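Local structure of protoporphyrinogen oxidase (Exiguobacterium sibiricum, 3LOV) at residues A[181-184]-A[185-188]; A[110-113]-A[114-117]; A[380-383]-A[384-388]; A[153-157]-A[158-162]. The protein probably oxidises coproporphyrinogen III to coproporphyrin III with molecular oxygen in heme b biosynthesis, using a bound FAD cofactor. All coordinates share one frame; numbering follows the deposited sequence.

Interaction 1 (A[181-184]-A[185-188])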
ATOM      1  N   GLN A 181     -15.442   0.127  -6.527  1.00 22.09           N
ATOM      2  CA  GLN A 181     -15.284  -1.329  -6.249  1.00 26.93           C
ATOM      3  C   GLN A 181     -14.801  -1.666  -4.810  1.00 26.52           C
ATOM      4  O   GLN A 181     -15.159  -2.733  -4.254  1.00 29.41           O
ATOM      5  CB  GLN A 181     -14.316  -1.961  -7.272  1.00 30.18           C
ATOM      6  CG  GLN A 181     -14.669  -1.677  -8.749  1.00 30.31           C
ATOM      7  CD  GLN A 181     -13.797  -2.450  -9.698  1.00 41.74           C
ATOM      8  OE1 GLN A 181     -13.127  -3.431  -9.313  1.00 54.13           O
ATOM      9  NE2 GLN A 181     -13.802  -2.035 -10.955  1.00 47.11           N
HETATM   10  N   MSE A 182     -14.039  -0.741  -4.221  1.00 25.78           N
HETATM   11  CA  MSE A 182     -13.497  -0.865  -2.847  1.00 26.25           C
HETATM   12  C   MSE A 182     -14.643  -1.074  -1.865  1.00 22.49           C
HETATM   13  O   MSE A 182     -15.700  -0.529  -2.050  1.00 22.75           O
HETATM   14  CB  MSE A 182     -12.857   0.429  -2.395  1.00 24.16           C
HETATM   15  CG  MSE A 182     -11.483   0.820  -2.855  1.00 36.79           C
HETATM   16 SE   MSE A 182     -11.355   2.725  -2.244  0.75 44.93          SE
HETATM   17  CE  MSE A 182     -10.187   3.077  -3.732  1.00 25.54           C
ATOM     18  N   SER A 183     -14.398  -1.829  -0.810  1.00 21.59           N
ATOM     19  CA  SER A 183     -15.366  -2.043   0.268  1.00 24.29           C
ATOM     20  C   SER A 183     -15.562  -0.763   1.110  1.00 23.06           C
ATOM     21  O   SER A 183     -14.657   0.044   1.265  1.00 25.15           O
ATOM     22  CB  SER A 183     -14.871  -3.175   1.166  1.00 24.60           C
ATOM     23  OG  SER A 183     -15.416  -3.109   2.483  1.00 26.38           O
ATOM     24  N   THR A 184     -16.757  -0.568   1.626  1.00 23.96           N
ATOM     25  CA  THR A 184     -17.001   0.524   2.543  1.00 22.40           C
ATOM     26  C   THR A 184     -16.521   0.070   3.929  1.00 23.77           C
ATOM     27  O   THR A 184     -15.715   0.749   4.573  1.00 25.11           O
ATOM     28  CB  THR A 184     -18.484   0.876   2.581  1.00 21.89           C
ATOM     29  OG1 THR A 184     -18.899   1.306   1.289  1.00 22.94           O
ATOM     30  CG2 THR A 184     -18.760   1.979   3.566  1.00 18.32           C
ATOM     31  N   PHE A 185     -17.007  -1.084   4.386  1.00 23.90           N
ATOM     32  CA  PHE A 185     -16.750  -1.522   5.767  1.00 26.30           C
ATOM     33  C   PHE A 185     -15.261  -1.774   6.024  1.00 27.21           C
ATOM     34  O   PHE A 185     -14.778  -1.537   7.128  1.00 27.85           O
ATOM     35  CB  PHE A 185     -17.550  -2.773   6.142  1.00 26.08           C
ATOM     36  CG  PHE A 185     -19.028  -2.576   6.227  1.00 31.36           C
ATOM     37  CD1 PHE A 185     -19.624  -1.331   6.030  1.00 37.28           C
ATOM     38  CD2 PHE A 185     -19.847  -3.662   6.507  1.00 31.12           C
ATOM     39  CE1 PHE A 185     -21.005  -1.185   6.119  1.00 33.56           C
ATOM     40  CE2 PHE A 185     -21.206  -3.511   6.584  1.00 36.25           C
ATOM     41  CZ  PHE A 185     -21.784  -2.263   6.389  1.00 32.93           C
ATOM     42  N   ALA A 186     -14.533  -2.202   4.998  1.00 26.10           N
ATOM     43  CA  ALA A 186     -13.137  -2.538   5.169  1.00 28.81           C
ATOM     44  C   ALA A 186     -12.234  -1.334   5.032  1.00 31.52           C
ATOM     45  O   ALA A 186     -11.061  -1.425   5.359  1.00 35.99           O
ATOM     46  CB  ALA A 186     -12.701  -3.661   4.187  1.00 26.32           C
ATOM     47  N   THR A 187     -12.738  -0.202   4.556  1.00 30.48           N
ATOM     48  CA  THR A 187     -11.849   0.931   4.289  1.00 29.67           C
ATOM     49  C   THR A 187     -12.189   2.094   5.211  1.00 31.03           C
ATOM     50  O   THR A 187     -11.312   2.658   5.809  1.00 32.73           O
ATOM     51  CB  THR A 187     -11.937   1.432   2.804  1.00 31.27           C
ATOM     52  OG1 THR A 187     -13.245   1.933   2.558  1.00 30.51           O
ATOM     53  CG2 THR A 187     -11.636   0.330   1.782  1.00 26.16           C
ATOM     54  N   TYR A 188     -13.467   2.468   5.293  1.00 30.99           N
ATOM     55  CA  TYR A 188     -13.886   3.600   6.102  1.00 31.86           C
ATOM     56  C   TYR A 188     -15.143   3.289   6.950  1.00 30.54           C
ATOM     57  O   TYR A 188     -16.157   3.989   6.846  1.00 27.89           O
ATOM     58  CB  TYR A 188     -14.050   4.853   5.194  1.00 33.11           C
ATOM     59  CG  TYR A 188     -12.707   5.267   4.579  1.00 38.59           C
ATOM     60  CD1 TYR A 188     -11.796   6.051   5.298  1.00 34.51           C
ATOM     61  CD2 TYR A 188     -12.322   4.819   3.307  1.00 33.89           C
ATOM     62  CE1 TYR A 188     -10.556   6.402   4.750  1.00 42.57           C
ATOM     63  CE2 TYR A 188     -11.083   5.158   2.754  1.00 32.24           C
ATOM     64  CZ  TYR A 188     -10.208   5.954   3.473  1.00 42.75           C
ATOM     65  OH  TYR A 188      -8.988   6.307   2.933  1.00 54.16           O
TER
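T184 O accepts two backbone N-H groups, T187 N at 3.1 Å and Y188 N at 2.9 Å, which closes a beta-turn within a wider alpha-turn in the loop joining helix 160-172 to helix 189-198. Y188 N comes nearly in line with the carbonyl, whereas T187 N stands above its plane. S183 heads the turn much as an N-cap residue heads a helix: OG, turned anti to the backbone N (chi1 156°), accepts from A186 N at 2.8 Å and rests against the methyl of A186. The same hydroxyl is hydrogen-bonded to D147 OD2, while D147 OD1 accepts from F185 N, so one carboxylate holds S183 and F185 at the head of the turn. T184 OG1 bonds to I148 O, and the T184 side chain packs on L150 and Y153 of helix 150-158. T187 reaches back over the start of the turn: with OG1 between its own N and carbonyl carbon (chi1 64°), it donates to S183 O at 2.7 Å, in the carbonyl plane. A valine here, lacking the hydroxyl, would probably leave S183 O without this donor and let the turn shift against its first residues. The T187 methyl, CG2, lies beside the same S183 O at 3.1 Å.

Interaction 2 (A[110-113]-A[114-117])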
ATOM      1  N   PRO A 110     -17.211  17.529   3.259  1.00 27.49           N
ATOM      2  CA  PRO A 110     -17.333  18.824   3.914  1.00 27.11           C
ATOM      3  C   PRO A 110     -17.924  18.764   5.319  1.00 24.72           C
ATOM      4  O   PRO A 110     -18.944  18.130   5.530  1.00 23.62           O
ATOM      5  CB  PRO A 110     -18.281  19.603   2.974  1.00 27.38           C
ATOM      6  CG  PRO A 110     -18.021  19.045   1.660  1.00 28.27           C
ATOM      7  CD  PRO A 110     -17.860  17.562   1.930  1.00 28.51           C
ATOM      8  N   THR A 111     -17.261  19.419   6.256  1.00 25.50           N
ATOM      9  CA  THR A 111     -17.801  19.595   7.607  1.00 26.40           C
ATOM     10  C   THR A 111     -18.002  21.085   7.932  1.00 27.29           C
ATOM     11  O   THR A 111     -18.737  21.413   8.874  1.00 27.06           O
ATOM     12  CB  THR A 111     -16.895  18.936   8.640  1.00 25.79           C
ATOM     13  OG1 THR A 111     -15.614  19.537   8.568  1.00 27.27           O
ATOM     14  CG2 THR A 111     -16.766  17.388   8.378  1.00 24.86           C
ATOM     15  N   ASP A 112     -17.381  21.976   7.151  1.00 25.49           N
ATOM     16  CA  ASP A 112     -17.589  23.441   7.270  1.00 26.96           C
ATOM     17  C   ASP A 112     -17.911  24.028   5.898  1.00 28.57           C
ATOM     18  O   ASP A 112     -17.007  24.319   5.083  1.00 28.69           O
ATOM     19  CB  ASP A 112     -16.342  24.070   7.873  1.00 28.72           C
ATOM     20  CG  ASP A 112     -16.394  25.588   7.927  1.00 31.71           C
ATOM     21  OD1 ASP A 112     -17.111  26.241   7.133  1.00 27.38           O
ATOM     22  OD2 ASP A 112     -15.659  26.122   8.782  1.00 37.55           O
ATOM     23  N   LEU A 113     -19.201  24.204   5.641  1.00 26.83           N
ATOM     24  CA  LEU A 113     -19.658  24.507   4.295  1.00 28.38           C
ATOM     25  C   LEU A 113     -19.119  25.850   3.766  1.00 29.75           C
ATOM     26  O   LEU A 113     -18.873  25.988   2.571  1.00 25.71           O
ATOM     27  CB  LEU A 113     -21.172  24.481   4.229  1.00 25.82           C
ATOM     28  CG  LEU A 113     -21.851  23.139   4.499  1.00 34.06           C
ATOM     29  CD1 LEU A 113     -23.344  23.303   4.391  1.00 36.38           C
ATOM     30  CD2 LEU A 113     -21.387  22.084   3.516  1.00 30.63           C
ATOM     31  N   ASP A 114     -18.924  26.827   4.644  1.00 30.22           N
ATOM     32  CA  ASP A 114     -18.453  28.132   4.198  1.00 33.00           C
ATOM     33  C   ASP A 114     -17.010  28.021   3.679  1.00 33.83           C
ATOM     34  O   ASP A 114     -16.658  28.575   2.648  1.00 38.21           O
ATOM     35  CB  ASP A 114     -18.455  29.144   5.361  1.00 35.07           C
ATOM     36  CG  ASP A 114     -19.850  29.687   5.708  1.00 36.76           C
ATOM     37  OD1 ASP A 114     -20.877  29.383   5.064  1.00 29.33           O
ATOM     38  OD2 ASP A 114     -19.905  30.465   6.659  1.00 37.65           O
ATOM     39  N   LEU A 115     -16.175  27.335   4.436  1.00 33.44           N
ATOM     40  CA  LEU A 115     -14.753  27.198   4.118  1.00 34.69           C
ATOM     41  C   LEU A 115     -14.599  26.310   2.886  1.00 34.05           C
ATOM     42  O   LEU A 115     -13.828  26.625   1.959  1.00 31.69           O
ATOM     43  CB  LEU A 115     -14.025  26.556   5.291  1.00 37.48           C
ATOM     44  CG  LEU A 115     -12.795  27.244   5.841  1.00 37.19           C
ATOM     45  CD1 LEU A 115     -13.203  28.560   6.539  1.00 42.23           C
ATOM     46  CD2 LEU A 115     -12.122  26.251   6.799  1.00 36.22           C
ATOM     47  N   PHE A 116     -15.378  25.229   2.871  1.00 34.56           N
ATOM     48  CA  PHE A 116     -15.349  24.277   1.772  1.00 36.21           C
ATOM     49  C   PHE A 116     -15.732  24.888   0.439  1.00 37.09           C
ATOM     50  O   PHE A 116     -15.122  24.575  -0.590  1.00 39.22           O
ATOM     51  CB  PHE A 116     -16.263  23.077   2.014  1.00 35.65           C
ATOM     52  CG  PHE A 116     -16.208  22.096   0.905  1.00 37.59           C
ATOM     53  CD1 PHE A 116     -15.094  21.253   0.780  1.00 39.95           C
ATOM     54  CD2 PHE A 116     -17.209  22.060  -0.059  1.00 29.91           C
ATOM     55  CE1 PHE A 116     -14.999  20.358  -0.289  1.00 44.31           C
ATOM     56  CE2 PHE A 116     -17.130  21.177  -1.131  1.00 32.77           C
ATOM     57  CZ  PHE A 116     -16.026  20.328  -1.254  1.00 39.63           C
ATOM     58  N   ARG A 117     -16.752  25.725   0.447  1.00 34.46           N
ATOM     59  CA  ARG A 117     -17.278  26.273  -0.805  1.00 35.03           C
ATOM     60  C   ARG A 117     -16.432  27.421  -1.398  1.00 36.42           C
ATOM     61  O   ARG A 117     -16.820  28.029  -2.401  1.00 38.11           O
ATOM     62  CB  ARG A 117     -18.709  26.740  -0.599  1.00 34.29           C
ATOM     63  CG  ARG A 117     -19.649  25.615  -0.241  1.00 37.45           C
ATOM     64  CD  ARG A 117     -21.026  26.132   0.099  1.00 39.49           C
ATOM     65  NE  ARG A 117     -21.690  26.719  -1.070  1.00 37.35           N
ATOM     66  CZ  ARG A 117     -23.012  26.815  -1.227  1.00 36.53           C
ATOM     67  NH1 ARG A 117     -23.861  26.365  -0.303  1.00 42.43           N
ATOM     68  NH2 ARG A 117     -23.491  27.344  -2.339  1.00 39.29           N
TER
HETATM   69  O   HOH W   1     -19.776  27.074   7.409  1.00 32.86           O
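The pyrrolidine ring of P110 lies over one face of the F116 ring, with P110 CG 3.4 Å from the F116 ring centroid and only 6° off its normal, a CH-pi contact over the very centre of the ring. F116 gets there with CG anti to its backbone N (chi1 -179°), which swings the ring back from the short helix 113-116 toward the end of strand 109-110. L162 of helix 160-172 packs on both P110 and F116, so the pair is buried. On the more exposed side D112 is the N-cap: its OD1 accepts from L115 N at 3.1 Å, met from above the carboxylate plane, and lies against L115 CB. A water joins the grip, donating to D112 OD1 at 2.8 Å and accepting from D114 N at 2.9 Å. An alanine at D112 would probably leave L115 N and this water without this acceptor and let the first turn fray. Backbone bonds run from F116 N to D112 O and from R117 N to L113 O. The aliphatic part of R117 lies along L113 O, while its NH2 reaches E124 and Q128 of helix 124-135. The helix is thus tied to the strand before it by carbon packing and headed by a carboxylate, whose negative charge is likely to be favoured by the N-H groups of the helix start, although the like charge of D114, its OD2 5.1 Å from D112 OD1, would probably work slightly against it.

Interaction 3 (A[380-383]-A[384-388]); sequences LQQA and VLQDL
L380 and V384 follow one another on the buried side of helix 377-392, one turn apart, V384 N bonding to L380 O at 3.1 Å in the regular i to i+4 pattern of an alpha-helix. This amphipathic helix lies against the mixed sheet of the protein. L380 meets A311, V313, V364 and I403 on three strands, V384 packs on A362 and V364, and L388 continues the row onto L360 and M315. Within the helix V384 CG2 sits 3.5 Å from L380 O, its side chain tucked against the turn before. D387, also buried, sends OD2 to the backbone N of I340, which ties the helix to the start of strand 340-345. Q381 and L385 occupy the border between core and surface: their side chains run side by side in the same direction, Q381 CG touching L385 CD1 at 3.8 Å, with V401 beside the first and M315 beside the second. The opposite character belongs to Q382 and Q386, both exposed to solvent, where a polar pair takes the place of close apolar packing. Q382 bends at its second torsion (chi2 51°) to bring its amide over the next turn, and the two amide planes stand 55° apart. Q386 NE2 donates to Q382 OE1 at 3.0 Å, in the plane of both amides and on a lone pair of OE1, and Q386 CG lies 3.1 Å from the same oxygen.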
ATOM      1  N   LEU A 380       9.436   6.362 -20.233  1.00 35.45           N
ATOM      2  CA  LEU A 380       8.847   6.640 -18.912  1.00 33.65           C
ATOM      3  C   LEU A 380       9.335   7.993 -18.367  1.00 32.54           C
ATOM      4  O   LEU A 380       8.568   8.828 -17.921  1.00 29.52           O
ATOM      5  CB  LEU A 380       9.240   5.519 -17.960  1.00 32.68           C
ATOM      6  CG  LEU A 380       8.640   5.394 -16.572  1.00 33.59           C
ATOM      7  CD1 LEU A 380       7.098   5.562 -16.592  1.00 25.69           C
ATOM      8  CD2 LEU A 380       9.037   4.028 -16.031  1.00 28.62           C
ATOM      9  N   GLN A 381      10.631   8.211 -18.439  1.00 32.76           N
ATOM     10  CA  GLN A 381      11.203   9.455 -17.984  1.00 35.71           C
ATOM     11  C   GLN A 381      10.675  10.661 -18.763  1.00 34.23           C
ATOM     12  O   GLN A 381      10.321  11.686 -18.176  1.00 32.45           O
ATOM     13  CB  GLN A 381      12.704   9.394 -18.145  1.00 36.10           C
ATOM     14  CG  GLN A 381      13.379  10.685 -17.803  1.00 46.12           C
ATOM     15  CD  GLN A 381      14.814  10.463 -17.466  1.00 55.34           C
ATOM     16  OE1 GLN A 381      15.251   9.317 -17.308  1.00 57.20           O
ATOM     17  NE2 GLN A 381      15.569  11.554 -17.356  1.00 61.48           N
ATOM     18  N   GLN A 382      10.609  10.520 -20.083  1.00 33.20           N
ATOM     19  CA  GLN A 382      10.156  11.610 -20.936  1.00 35.42           C
ATOM     20  C   GLN A 382       8.686  11.975 -20.634  1.00 32.50           C
ATOM     21  O   GLN A 382       8.354  13.148 -20.503  1.00 33.98           O
ATOM     22  CB  GLN A 382      10.392  11.253 -22.423  1.00 37.05           C
ATOM     23  CG  GLN A 382       9.964  12.328 -23.441  1.00 46.80           C
ATOM     24  CD  GLN A 382      10.526  13.714 -23.129  1.00 54.30           C
ATOM     25  OE1 GLN A 382       9.820  14.718 -23.253  1.00 62.33           O
ATOM     26  NE2 GLN A 382      11.789  13.772 -22.707  1.00 55.62           N
ATOM     27  N   ALA A 383       7.824  10.970 -20.469  1.00 31.31           N
ATOM     28  CA  ALA A 383       6.430  11.207 -20.118  1.00 29.68           C
ATOM     29  C   ALA A 383       6.315  11.945 -18.776  1.00 29.89           C
ATOM     30  O   ALA A 383       5.577  12.920 -18.662  1.00 27.66           O
ATOM     31  CB  ALA A 383       5.670   9.884 -20.055  1.00 28.66           C
ATOM     32  N   VAL A 384       7.046  11.472 -17.770  1.00 29.18           N
ATOM     33  CA  VAL A 384       7.024  12.115 -16.448  1.00 27.65           C
ATOM     34  C   VAL A 384       7.528  13.570 -16.560  1.00 29.78           C
ATOM     35  O   VAL A 384       6.934  14.493 -15.976  1.00 30.52           O
ATOM     36  CB  VAL A 384       7.835  11.301 -15.374  1.00 25.02           C
ATOM     37  CG1 VAL A 384       8.054  12.134 -14.071  1.00 27.16           C
ATOM     38  CG2 VAL A 384       7.123  10.026 -15.008  1.00 17.17           C
ATOM     39  N   LEU A 385       8.608  13.774 -17.307  1.00 31.35           N
ATOM     40  CA  LEU A 385       9.179  15.125 -17.460  1.00 34.12           C
ATOM     41  C   LEU A 385       8.220  16.081 -18.143  1.00 35.07           C
ATOM     42  O   LEU A 385       8.016  17.201 -17.663  1.00 36.77           O
ATOM     43  CB  LEU A 385      10.511  15.112 -18.208  1.00 34.06           C
ATOM     44  CG  LEU A 385      11.658  15.153 -17.208  1.00 41.01           C
ATOM     45  CD1 LEU A 385      12.946  14.456 -17.718  1.00 43.49           C
ATOM     46  CD2 LEU A 385      11.885  16.589 -16.747  1.00 44.30           C
ATOM     47  N   GLN A 386       7.627  15.646 -19.248  1.00 35.73           N
ATOM     48  CA  GLN A 386       6.636  16.467 -19.929  1.00 38.41           C
ATOM     49  C   GLN A 386       5.489  16.874 -19.000  1.00 35.79           C
ATOM     50  O   GLN A 386       5.001  18.006 -19.053  1.00 35.11           O
ATOM     51  CB  GLN A 386       6.030  15.714 -21.096  1.00 38.85           C
ATOM     52  CG  GLN A 386       7.008  15.405 -22.196  1.00 51.26           C
ATOM     53  CD  GLN A 386       6.323  14.862 -23.438  1.00 56.96           C
ATOM     54  OE1 GLN A 386       5.102  15.019 -23.610  1.00 52.48           O
ATOM     55  NE2 GLN A 386       7.109  14.235 -24.321  1.00 55.43           N
ATOM     56  N   ASP A 387       5.006  15.927 -18.203  1.00 32.55           N
ATOM     57  CA  ASP A 387       3.896  16.223 -17.308  1.00 31.08           C
ATOM     58  C   ASP A 387       4.338  17.315 -16.377  1.00 30.21           C
ATOM     59  O   ASP A 387       3.670  18.330 -16.261  1.00 32.03           O
ATOM     60  CB  ASP A 387       3.451  14.984 -16.508  1.00 31.76           C
ATOM     61  CG  ASP A 387       2.600  14.015 -17.323  1.00 34.81           C
ATOM     62  OD1 ASP A 387       2.225  14.363 -18.450  1.00 33.98           O
ATOM     63  OD2 ASP A 387       2.287  12.897 -16.834  1.00 31.41           O
ATOM     64  N   LEU A 388       5.478  17.130 -15.729  1.00 30.62           N
ATOM     65  CA  LEU A 388       5.896  18.070 -14.702  1.00 34.77           C
ATOM     66  C   LEU A 388       6.197  19.461 -15.288  1.00 38.23           C
ATOM     67  O   LEU A 388       5.821  20.489 -14.716  1.00 38.94           O
ATOM     68  CB  LEU A 388       7.095  17.532 -13.930  1.00 33.69           C
ATOM     69  CG  LEU A 388       6.769  16.422 -12.915  1.00 41.32           C
ATOM     70  CD1 LEU A 388       8.052  15.846 -12.293  1.00 31.76           C
ATOM     71  CD2 LEU A 388       5.800  16.936 -11.811  1.00 41.82           C
TER

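Interaction 4 (A[153-157]-A[158-162]); sequences YLRPR and LGDAL
R155 and D160 cross at about a right angle over the break between helix 150-158 and helix 160-172, their guanidinium and carboxylate planes 51° apart. R155 NH1 donates to D160 OD1 at 2.9 Å; the oxygen lies in the guanidinium plane, at its edge, whereas the nitrogen stands above the carboxylate plane. The extended R155 chain, with chi3 -176°, passes close to the same oxygen on its way. L154 and L158, by contrast, lie side by side and point the same way, L154 CD2 touching L158 CD1 at 3.7 Å on the buried side, where V163, I167, L134 and L201 also pack. R157 turns back along its own helix: CD lies over one face of the Y153 ring, toward its rim, NH1 donates to Y153 O at 2.9 Å on a lone pair, and NE pairs with E195, which Y153 OH also meets. Between the helices G159 N bonds to R155 O at 2.8 Å; G159, its phi positive at 84°, is the first residue to leave the helical path and stands at the N-cap position of the next helix. R155 also reaches D180 through NE and E164 through NH1, so one arginine charge is shared among three carboxylates and probably offsets their mutual repulsion.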
ATOM      1  N   TYR A 153     -22.030   3.677  -1.644  1.00 20.79           N
ATOM      2  CA  TYR A 153     -22.408   4.284  -0.388  1.00 19.79           C
ATOM      3  C   TYR A 153     -22.374   5.777  -0.493  1.00 21.04           C
ATOM      4  O   TYR A 153     -23.295   6.449  -0.051  1.00 24.22           O
ATOM      5  CB  TYR A 153     -21.452   3.841   0.719  1.00 20.07           C
ATOM      6  CG  TYR A 153     -21.589   4.586   2.012  1.00 19.88           C
ATOM      7  CD1 TYR A 153     -22.712   4.474   2.775  1.00 16.81           C
ATOM      8  CD2 TYR A 153     -20.551   5.360   2.496  1.00 24.56           C
ATOM      9  CE1 TYR A 153     -22.831   5.138   4.006  1.00 17.71           C
ATOM     10  CE2 TYR A 153     -20.652   6.011   3.684  1.00 24.88           C
ATOM     11  CZ  TYR A 153     -21.799   5.903   4.439  1.00 26.46           C
ATOM     12  OH  TYR A 153     -21.872   6.573   5.630  1.00 27.33           O
ATOM     13  N   LEU A 154     -21.287   6.313  -1.025  1.00 20.19           N
ATOM     14  CA  LEU A 154     -21.073   7.745  -1.062  1.00 19.01           C
ATOM     15  C   LEU A 154     -21.882   8.540  -2.116  1.00 21.57           C
ATOM     16  O   LEU A 154     -22.309   9.664  -1.836  1.00 19.58           O
ATOM     17  CB  LEU A 154     -19.565   8.061  -1.210  1.00 22.49           C
ATOM     18  CG  LEU A 154     -18.608   7.765  -0.046  1.00 24.17           C
ATOM     19  CD1 LEU A 154     -17.202   8.149  -0.441  1.00 23.90           C
ATOM     20  CD2 LEU A 154     -19.016   8.512   1.239  1.00 22.30           C
ATOM     21  N   ARG A 155     -22.082   7.994  -3.326  1.00 20.62           N
ATOM     22  CA  ARG A 155     -22.664   8.774  -4.402  1.00 18.64           C
ATOM     23  C   ARG A 155     -24.092   9.276  -4.089  1.00 18.25           C
ATOM     24  O   ARG A 155     -24.416  10.430  -4.345  1.00 19.63           O
ATOM     25  CB  ARG A 155     -22.629   8.023  -5.756  1.00 19.47           C
ATOM     26  CG  ARG A 155     -21.235   8.026  -6.407  1.00 17.99           C
ATOM     27  CD  ARG A 155     -21.154   7.059  -7.546  1.00 25.40           C
ATOM     28  NE  ARG A 155     -19.814   6.976  -8.106  1.00 21.57           N
ATOM     29  CZ  ARG A 155     -19.304   7.794  -9.019  1.00 24.61           C
ATOM     30  NH1 ARG A 155     -19.998   8.807  -9.523  1.00 27.91           N
ATOM     31  NH2 ARG A 155     -18.058   7.612  -9.397  1.00 27.23           N
ATOM     32  N   PRO A 156     -24.949   8.415  -3.546  1.00 21.14           N
ATOM     33  CA  PRO A 156     -26.282   8.945  -3.209  1.00 23.73           C
ATOM     34  C   PRO A 156     -26.300  10.022  -2.099  1.00 24.95           C
ATOM     35  O   PRO A 156     -27.251  10.800  -2.019  1.00 25.95           O
ATOM     36  CB  PRO A 156     -27.077   7.696  -2.761  1.00 23.37           C
ATOM     37  CG  PRO A 156     -26.197   6.493  -3.104  1.00 23.75           C
ATOM     38  CD  PRO A 156     -24.809   6.962  -3.313  1.00 21.86           C
ATOM     39  N   ARG A 157     -25.274  10.046  -1.248  1.00 24.54           N
ATOM     40  CA  ARG A 157     -25.203  10.972  -0.133  1.00 22.29           C
ATOM     41  C   ARG A 157     -24.525  12.274  -0.496  1.00 24.49           C
ATOM     42  O   ARG A 157     -24.838  13.306   0.088  1.00 26.71           O
ATOM     43  CB  ARG A 157     -24.472  10.328   1.055  1.00 19.56           C
ATOM     44  CG  ARG A 157     -25.240   9.130   1.651  1.00 19.97           C
ATOM     45  CD  ARG A 157     -24.437   8.294   2.679  1.00 19.75           C
ATOM     46  NE  ARG A 157     -25.346   7.388   3.364  1.00 20.46           N
ATOM     47  CZ  ARG A 157     -25.901   6.300   2.806  1.00 25.52           C
ATOM     48  NH1 ARG A 157     -25.597   5.913   1.568  1.00 20.27           N
ATOM     49  NH2 ARG A 157     -26.787   5.598   3.476  1.00 28.18           N
ATOM     50  N   LEU A 158     -23.558  12.218  -1.410  1.00 24.16           N
ATOM     51  CA  LEU A 158     -22.695  13.358  -1.711  1.00 24.39           C
ATOM     52  C   LEU A 158     -22.746  13.809  -3.174  1.00 21.30           C
ATOM     53  O   LEU A 158     -22.207  14.873  -3.507  1.00 22.47           O
ATOM     54  CB  LEU A 158     -21.223  13.045  -1.371  1.00 22.47           C
ATOM     55  CG  LEU A 158     -20.898  12.690   0.056  1.00 27.34           C
ATOM     56  CD1 LEU A 158     -19.469  12.024   0.113  1.00 23.18           C
ATOM     57  CD2 LEU A 158     -21.063  13.934   0.975  1.00 27.08           C
ATOM     58  N   GLY A 159     -23.344  12.999  -4.042  1.00 24.58           N
ATOM     59  CA  GLY A 159     -23.370  13.284  -5.469  1.00 23.22           C
ATOM     60  C   GLY A 159     -22.125  12.841  -6.235  1.00 27.03           C
ATOM     61  O   GLY A 159     -21.027  12.656  -5.671  1.00 25.43           O
ATOM     62  N   ASP A 160     -22.297  12.690  -7.541  1.00 26.50           N
ATOM     63  CA  ASP A 160     -21.245  12.146  -8.408  1.00 24.70           C
ATOM     64  C   ASP A 160     -20.058  13.066  -8.550  1.00 23.67           C
ATOM     65  O   ASP A 160     -18.905  12.605  -8.491  1.00 24.83           O
ATOM     66  CB  ASP A 160     -21.784  11.838  -9.802  1.00 23.39           C
ATOM     67  CG  ASP A 160     -22.817  10.751  -9.810  1.00 23.61           C
ATOM     68  OD1 ASP A 160     -22.724   9.738  -9.060  1.00 27.56           O
ATOM     69  OD2 ASP A 160     -23.736  10.876 -10.629  1.00 34.33           O
ATOM     70  N   ALA A 161     -20.316  14.361  -8.708  1.00 22.76           N
ATOM     71  CA  ALA A 161     -19.245  15.327  -8.865  1.00 22.65           C
ATOM     72  C   ALA A 161     -18.224  15.282  -7.726  1.00 24.03           C
ATOM     73  O   ALA A 161     -17.009  15.268  -7.959  1.00 24.29           O
ATOM     74  CB  ALA A 161     -19.831  16.776  -9.007  1.00 21.36           C
ATOM     75  N   LEU A 162     -18.691  15.282  -6.480  1.00 26.33           N
ATOM     76  CA  LEU A 162     -17.726  15.336  -5.342  1.00 24.06           C
ATOM     77  C   LEU A 162     -16.933  14.012  -5.262  1.00 21.99           C
ATOM     78  O   LEU A 162     -15.731  13.993  -5.015  1.00 25.19           O
ATOM     79  CB  LEU A 162     -18.445  15.635  -4.017  1.00 22.90           C
ATOM     80  CG  LEU A 162     -17.591  15.815  -2.732  1.00 27.97           C
ATOM     81  CD1 LEU A 162     -16.807  17.103  -2.774  1.00 25.03           C
ATOM     82  CD2 LEU A 162     -18.475  15.761  -1.440  1.00 22.32           C
TER

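Overall arrangement
Along the chain the order is interaction 2, interaction 4, interaction 1 and, much later, interaction 3. The first three form a mostly helical cluster on one side of the fold, with interaction 4 as the link: its centre lies about 16 Å from that of interaction 2 and about 15 Å from that of interaction 1. L162 CD1 meets F116 CZ at 3.6 Å, and T184 OG1 meets Y153 CB at 3.6 Å, so helices 150-158 and 160-172 join the helix 113-116 region to the loop before helix 189-198. Interaction 3 stands apart on the mixed sheet, with centres 33 to 35 Å from the others. The side chains of L380 and Y188 lie about 12 Å and 13 Å from the bound FAD, without touching it; interactions 2 and 4 are packing away from it.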